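Local coordinates for protein putative tryptophan halogenase (PDB 6Y1W) that is a putative flavin-dependent halogenase, probably using FAD to install halogen on a tryptophan-like or other aromatic substrate, at residues 122-127 / 473-478; 136-139 / 143-146. All coordinates share one frame; numbering follows the deposited sequence. Where two conformers were deposited one is given.

Interaction 1. Residues 122-127 / 473-478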
ATOM      1  N   HIS A 122       1.893   0.636  21.711  1.00 16.88           N
ATOM      2  CA  HIS A 122       2.645  -0.302  22.552  1.00 17.45           C
ATOM      3  C   HIS A 122       3.259   0.404  23.743  1.00 20.19           C
ATOM      4  O   HIS A 122       3.214  -0.124  24.861  1.00 19.34           O
ATOM      5  CB  HIS A 122       3.707  -1.023  21.716  1.00 16.86           C
ATOM      6  CG  HIS A 122       3.093  -1.889  20.669  1.00 15.82           C
ATOM      7  ND1 HIS A 122       2.505  -3.095  20.980  1.00 17.72           N
ATOM      8  CD2 HIS A 122       2.860  -1.677  19.351  1.00 15.36           C
ATOM      9  CE1 HIS A 122       1.977  -3.616  19.890  1.00 15.70           C
ATOM     10  NE2 HIS A 122       2.177  -2.774  18.885  1.00 15.50           N
ATOM     11  N   PHE A 123       3.777   1.621  23.541  1.00 17.85           N
ATOM     12  CA  PHE A 123       4.274   2.415  24.662  1.00 14.02           C
ATOM     13  C   PHE A 123       3.128   2.839  25.559  1.00 15.72           C
ATOM     14  O   PHE A 123       3.253   2.805  26.791  1.00 17.26           O
ATOM     15  CB  PHE A 123       5.057   3.618  24.140  1.00 15.28           C
ATOM     16  CG  PHE A 123       6.219   3.202  23.296  1.00 16.69           C
ATOM     17  CD1 PHE A 123       7.421   2.845  23.882  1.00 20.71           C
ATOM     18  CD2 PHE A 123       6.070   3.060  21.917  1.00 15.57           C
ATOM     19  CE1 PHE A 123       8.487   2.393  23.115  1.00 22.68           C
ATOM     20  CE2 PHE A 123       7.122   2.620  21.135  1.00 22.03           C
ATOM     21  CZ  PHE A 123       8.334   2.278  21.721  1.00 20.38           C
ATOM     22  N   TRP A 124       1.988   3.199  24.966  1.00 17.40           N
ATOM     23  CA  TRP A 124       0.845   3.578  25.799  1.00 16.58           C
ATOM     24  C   TRP A 124       0.353   2.403  26.639  1.00 17.24           C
ATOM     25  O   TRP A 124       0.036   2.579  27.821  1.00 17.82           O
ATOM     26  CB  TRP A 124      -0.277   4.140  24.930  1.00 17.07           C
ATOM     27  CG  TRP A 124      -1.425   4.625  25.739  1.00 16.69           C
ATOM     28  CD1 TRP A 124      -1.586   5.887  26.246  1.00 19.37           C
ATOM     29  CD2 TRP A 124      -2.579   3.881  26.148  1.00 14.75           C
ATOM     30  NE1 TRP A 124      -2.773   5.970  26.942  1.00 16.74           N
ATOM     31  CE2 TRP A 124      -3.388   4.750  26.922  1.00 15.58           C
ATOM     32  CE3 TRP A 124      -2.999   2.563  25.967  1.00 17.76           C
ATOM     33  CZ2 TRP A 124      -4.608   4.349  27.483  1.00 17.80           C
ATOM     34  CZ3 TRP A 124      -4.198   2.169  26.531  1.00 22.75           C
ATOM     35  CH2 TRP A 124      -4.986   3.053  27.290  1.00 20.28           C
ATOM     36  N   LEU A 125       0.296   1.194  26.048  1.00 17.75           N
ATOM     37  CA  LEU A 125      -0.151   0.001  26.770  1.00 18.55           C
ATOM     38  C   LEU A 125       0.774  -0.318  27.949  1.00 20.93           C
ATOM     39  O   LEU A 125       0.305  -0.648  29.048  1.00 23.74           O
ATOM     40  CB  LEU A 125      -0.224  -1.188  25.803  1.00 19.72           C
ATOM     41  CG  LEU A 125      -1.451  -1.161  24.867  1.00 20.91           C
ATOM     42  CD1 LEU A 125      -1.269  -2.071  23.634  1.00 21.65           C
ATOM     43  CD2 LEU A 125      -2.770  -1.450  25.620  1.00 23.19           C
ATOM     44  N   LYS A 126       2.086  -0.237  27.732  1.00 19.64           N
ATOM     45  CA  LYS A 126       3.024  -0.433  28.831  1.00 17.60           C
ATOM     46  C   LYS A 126       2.782   0.621  29.891  1.00 21.73           C
ATOM     47  O   LYS A 126       2.731   0.317  31.094  1.00 20.72           O
ATOM     48  CB  LYS A 126       4.456  -0.356  28.307  1.00 18.82           C
ATOM     49  CG  LYS A 126       5.539  -0.259  29.365  1.00 20.91           C
ATOM     50  CD  LYS A 126       5.940  -1.580  29.888  1.00 26.24           C
ATOM     51  CE  LYS A 126       7.155  -1.415  30.790  1.00 19.22           C
ATOM     52  NZ  LYS A 126       7.380  -2.782  31.317  1.00 23.18           N
ATOM     53  N   ALA A 127       2.597   1.873  29.458  1.00 19.41           N
ATOM     54  CA  ALA A 127       2.379   2.943  30.422  1.00 21.85           C
ATOM     55  C   ALA A 127       1.099   2.716  31.200  1.00 20.88           C
ATOM     56  O   ALA A 127       1.041   3.001  32.397  1.00 21.31           O
ATOM     57  CB  ALA A 127       2.344   4.308  29.726  1.00 18.35           C
ATOM     58  N   GLN A 473       7.931  10.482  30.924  1.00 19.48           N
ATOM     59  CA  GLN A 473       8.487  11.659  30.272  1.00 19.23           C
ATOM     60  C   GLN A 473       8.163  11.653  28.783  1.00 22.43           C
ATOM     61  O   GLN A 473       7.871  12.705  28.199  1.00 24.54           O
ATOM     62  CB  GLN A 473       9.999  11.694  30.477  1.00 22.43           C
ATOM     63  CG  GLN A 473      10.719  12.767  29.698  1.00 40.84           C
ATOM     64  CD  GLN A 473      12.232  12.652  29.843  1.00 69.27           C
ATOM     65  OE1 GLN A 473      12.826  11.625  29.499  1.00 65.09           O
ATOM     66  NE2 GLN A 473      12.860  13.705  30.362  1.00 76.20           N
ATOM     67  N   PHE A 474       8.215  10.474  28.168  1.00 18.72           N
ATOM     68  CA  PHE A 474       7.862  10.321  26.764  1.00 16.07           C
ATOM     69  C   PHE A 474       6.405  10.720  26.534  1.00 20.66           C
ATOM     70  O   PHE A 474       6.104  11.546  25.668  1.00 21.85           O
ATOM     71  CB  PHE A 474       8.117   8.867  26.350  1.00 18.31           C
ATOM     72  CG  PHE A 474       7.642   8.511  24.942  1.00 20.37           C
ATOM     73  CD1 PHE A 474       8.103   9.211  23.824  1.00 25.83           C
ATOM     74  CD2 PHE A 474       6.754   7.464  24.752  1.00 24.96           C
ATOM     75  CE1 PHE A 474       7.659   8.868  22.520  1.00 25.20           C
ATOM     76  CE2 PHE A 474       6.313   7.126  23.467  1.00 22.90           C
ATOM     77  CZ  PHE A 474       6.765   7.839  22.351  1.00 22.44           C
ATOM     78  N   LEU A 475       5.492  10.143  27.314  1.00 17.73           N
ATOM     79  CA  LEU A 475       4.073  10.443  27.129  1.00 19.46           C
ATOM     80  C   LEU A 475       3.767  11.912  27.438  1.00 21.95           C
ATOM     81  O   LEU A 475       3.016  12.559  26.698  1.00 21.33           O
ATOM     82  CB  LEU A 475       3.232   9.505  27.994  1.00 21.79           C
ATOM     83  CG  LEU A 475       2.681   8.272  27.246  1.00 29.27           C
ATOM     84  CD1 LEU A 475       3.738   7.400  26.572  1.00 31.20           C
ATOM     85  CD2 LEU A 475       1.832   7.448  28.203  1.00 23.08           C
ATOM     86  N   GLU A 476       4.345  12.463  28.514  1.00 22.77           N
ATOM     87  CA  GLU A 476       4.033  13.846  28.885  0.77 20.85           C
ATOM     88  C   GLU A 476       4.595  14.850  27.885  1.00 23.31           C
ATOM     89  O   GLU A 476       3.986  15.903  27.668  1.00 22.82           O
ATOM     90  CB  GLU A 476       4.549  14.160  30.295  0.77 21.79           C
ATOM     91  CG  GLU A 476       3.577  13.798  31.390  0.77 23.22           C
ATOM     92  CD  GLU A 476       2.261  14.565  31.279  0.77 34.61           C
ATOM     93  OE1 GLU A 476       2.216  15.733  31.728  0.77 30.50           O
ATOM     94  OE2 GLU A 476       1.277  13.995  30.744  0.77 23.91           O
ATOM     95  N   GLY A 477       5.748  14.558  27.268  1.00 18.71           N
ATOM     96  CA  GLY A 477       6.251  15.442  26.227  1.00 19.06           C
ATOM     97  C   GLY A 477       5.304  15.513  25.045  1.00 25.66           C
ATOM     98  O   GLY A 477       5.042  16.595  24.514  1.00 21.59           O
ATOM     99  N   ILE A 478       4.756  14.362  24.640  1.00 18.40           N
ATOM    100  CA  ILE A 478       3.715  14.347  23.600  1.00 17.69           C
ATOM    101  C   ILE A 478       2.496  15.163  24.041  1.00 20.41           C
ATOM    102  O   ILE A 478       1.986  16.012  23.288  1.00 20.48           O
ATOM    103  CB  ILE A 478       3.328  12.892  23.265  1.00 17.16           C
ATOM    104  CG1 ILE A 478       4.488  12.164  22.550  1.00 19.36           C
ATOM    105  CG2 ILE A 478       2.045  12.834  22.426  1.00 20.64           C
ATOM    106  CD1 ILE A 478       4.314  10.665  22.575  1.00 19.43           C
TER
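L475 and A127 make the tight end of this helix-helix contact: the L475 CD2 methyl rests against A127 CB at 3.5 Å, while W124 CD1 lies 4.2 Å from the same L475 CD2, which comes at the indole obliquely. A leucine suits this place because its branched end reaches across to the small alanine, whose short methyl lets it come close.

F123, one turn before A127, and F474, next to L475, form a T-shaped (edge-to-face) pair. The edge of F474 is directed at the face of F123, with centroids 5.5 Å apart and planes at 70°. The F474 ring reaches F123 because its CG lies anti to the backbone N (chi1 173°); F123 CB lies at the edge of the F474 ring, near its plane, 3.8 Å from CE2. I478 CD1 packs on one face of that ring.

Here helix 120-129, in the tryptophan-halogenase family region, crosses the late helix 468-486. The two are steeply inclined, their short segments meeting at 118° with axes 11.0 Å apart. That spacing leaves room for large side chains and confines the direct contact to a few residues.

The F474 side is looser: this residue is partly exposed, and a MES molecule, probably from the crystallisation liquor, lies beside it, with a sulfonate oxygen hydrogen-bonded to H122 NE2. W124, by contrast, is buried, its NE1 hydrogen-bonded to the carbonyl O of R134.

Interaction 2. Residues 136-139 / 143-146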
ATOM      1  N   PHE A 136      -6.034   7.489  26.186  1.00 18.36           N
ATOM      2  CA  PHE A 136      -5.398   7.416  24.876  1.00 18.81           C
ATOM      3  C   PHE A 136      -5.669   8.660  24.042  1.00 16.64           C
ATOM      4  O   PHE A 136      -4.794   9.116  23.300  1.00 17.75           O
ATOM      5  CB  PHE A 136      -5.910   6.173  24.129  1.00 18.28           C
ATOM      6  CG  PHE A 136      -5.089   5.803  22.912  1.00 17.93           C
ATOM      7  CD1 PHE A 136      -3.760   5.466  23.047  1.00 16.97           C
ATOM      8  CD2 PHE A 136      -5.670   5.749  21.641  1.00 19.78           C
ATOM      9  CE1 PHE A 136      -2.987   5.104  21.952  1.00 18.58           C
ATOM     10  CE2 PHE A 136      -4.910   5.395  20.533  1.00 19.35           C
ATOM     11  CZ  PHE A 136      -3.567   5.078  20.677  1.00 19.97           C
ATOM     12  N   GLY A 137      -6.878   9.232  24.159  1.00 19.04           N
ATOM     13  CA  GLY A 137      -7.218  10.392  23.332  1.00 18.56           C
ATOM     14  C   GLY A 137      -6.412  11.639  23.648  1.00 16.59           C
ATOM     15  O   GLY A 137      -6.266  12.508  22.784  1.00 18.47           O
ATOM     16  N   ASP A 138      -5.856  11.741  24.868  1.00 16.78           N
ATOM     17  CA  ASP A 138      -5.069  12.911  25.246  1.00 15.43           C
ATOM     18  C   ASP A 138      -3.804  13.085  24.422  1.00 16.84           C
ATOM     19  O   ASP A 138      -3.187  14.154  24.485  1.00 18.04           O
ATOM     20  CB  ASP A 138      -4.638  12.843  26.726  1.00 15.73           C
ATOM     21  CG  ASP A 138      -5.807  13.095  27.679  1.00 24.27           C
ATOM     22  OD1 ASP A 138      -6.927  13.313  27.191  1.00 23.84           O
ATOM     23  OD2 ASP A 138      -5.635  13.039  28.920  1.00 22.81           O
ATOM     24  N   TYR A 139      -3.407  12.084  23.647  1.00 17.74           N
ATOM     25  CA  TYR A 139      -2.169  12.136  22.885  1.00 15.34           C
ATOM     26  C   TYR A 139      -2.394  12.401  21.396  1.00 15.19           C
ATOM     27  O   TYR A 139      -1.467  12.233  20.612  1.00 15.91           O
ATOM     28  CB  TYR A 139      -1.380  10.832  23.115  1.00 18.20           C
ATOM     29  CG  TYR A 139      -1.178  10.593  24.604  1.00 14.57           C
ATOM     30  CD1 TYR A 139      -0.158  11.267  25.295  1.00 15.43           C
ATOM     31  CD2 TYR A 139      -1.988   9.702  25.307  1.00 14.63           C
ATOM     32  CE1 TYR A 139       0.010  11.067  26.670  1.00 17.84           C
ATOM     33  CE2 TYR A 139      -1.812   9.509  26.695  1.00 16.67           C
ATOM     34  CZ  TYR A 139      -0.798  10.190  27.344  1.00 21.76           C
ATOM     35  OH  TYR A 139      -0.610  10.043  28.711  1.00 18.99           O
ATOM     36  N   LEU A 143      -8.185  14.777  18.020  1.00 13.60           N
ATOM     37  CA  LEU A 143      -9.154  14.346  19.018  1.00 14.51           C
ATOM     38  C   LEU A 143      -9.394  15.454  20.039  1.00 15.77           C
ATOM     39  O   LEU A 143     -10.548  15.761  20.377  1.00 14.00           O
ATOM     40  CB  LEU A 143      -8.676  13.063  19.723  1.00 13.13           C
ATOM     41  CG  LEU A 143      -9.731  12.404  20.633  1.00 13.31           C
ATOM     42  CD1 LEU A 143      -9.572  10.849  20.589  1.00 16.07           C
ATOM     43  CD2 LEU A 143      -9.602  12.909  22.077  1.00 14.15           C
ATOM     44  N   ARG A 144      -8.315  16.080  20.518  1.00 14.64           N
ATOM     45  CA  ARG A 144      -8.494  17.175  21.460  1.00 14.20           C
ATOM     46  C   ARG A 144      -9.237  18.347  20.810  1.00 16.88           C
ATOM     47  O   ARG A 144     -10.017  19.036  21.478  1.00 17.65           O
ATOM     48  CB  ARG A 144      -7.142  17.626  21.996  1.00 17.42           C
ATOM     49  CG  ARG A 144      -6.505  16.602  22.953  1.00 16.58           C
ATOM     50  CD  ARG A 144      -7.232  16.553  24.291  1.00 17.92           C
ATOM     51  NE  ARG A 144      -7.037  17.856  24.959  1.00 19.27           N
ATOM     52  CZ  ARG A 144      -7.999  18.608  25.494  1.00 20.44           C
ATOM     53  NH1 ARG A 144      -9.267  18.215  25.488  1.00 17.36           N
ATOM     54  NH2 ARG A 144      -7.681  19.783  26.068  1.00 20.18           N
ATOM     55  N   ALA A 145      -9.025  18.575  19.506  1.00 14.82           N
ATOM     56  CA  ALA A 145      -9.773  19.632  18.830  1.00 16.50           C
ATOM     57  C   ALA A 145     -11.259  19.292  18.741  1.00 16.39           C
ATOM     58  O   ALA A 145     -12.120  20.190  18.730  1.00 15.38           O
ATOM     59  CB  ALA A 145      -9.191  19.874  17.437  1.00 13.78           C
ATOM     60  N   ALA A 146     -11.580  18.003  18.671  1.00 14.32           N
ATOM     61  CA  ALA A 146     -12.981  17.602  18.746  1.00 15.68           C
ATOM     62  C   ALA A 146     -13.546  17.908  20.118  1.00 17.77           C
ATOM     63  O   ALA A 146     -14.657  18.420  20.232  1.00 17.07           O
ATOM     64  CB  ALA A 146     -13.127  16.101  18.425  1.00 14.12           C
TER
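G137 and L143 bring their backbones together, CA to CA 6.2 Å, where a short 3-10 segment, 136-138, leads through a tight connection into helix 141-148. This is a local loop-to-helix packing within the halogenase fold, closed without any hydrogen bond between the two segments. The 3-10 turn carries its own backbone bond, Y139 N to F136 O at 3.3 Å.

Both methyls of L143 press on G137 from one side: CD1 comes within 3.6 Å of G137 CA, and CD2 within 3.4 Å of G137 O. Its CG stands anti to the backbone N (chi1 -171°), which carries both methyls toward the turn. Glycine suits this place because a beta carbon there would run into L143 CD2. Beyond the leucine lie I105 and S107 of strand 102-107.

R144 uses its aliphatic stem here, while its guanidinium turns to E148 and E483 in salt bridges. The carboxylate of D138 is likewise engaged elsewhere, in a salt bridge with R134; D138 OD1 and R144 NE stay 5.1 Å apart, not in contact. The chain of R144 bends at its second and third torsions, and its CD stops 4.3 Å from D138 CA.

Overall arrangement
From the N terminus the chain passes through helix 120-129, turns through the loop with the 3-10 segment 136-138 and enters helix 141-148; interaction 2 closes this short turn, with three residues between its segments. Interaction 1 is closed far later, when helix 468-486 returns across 345 intervening residues to meet helix 120-129, so the small loop lies wholly within the large one. The two contacts, with centres 14 Å apart, also touch: Y139 packs against W124, L475 and I478, and F136 lies beside W124. Together they join two consecutive helices and their connecting loop to the late helix.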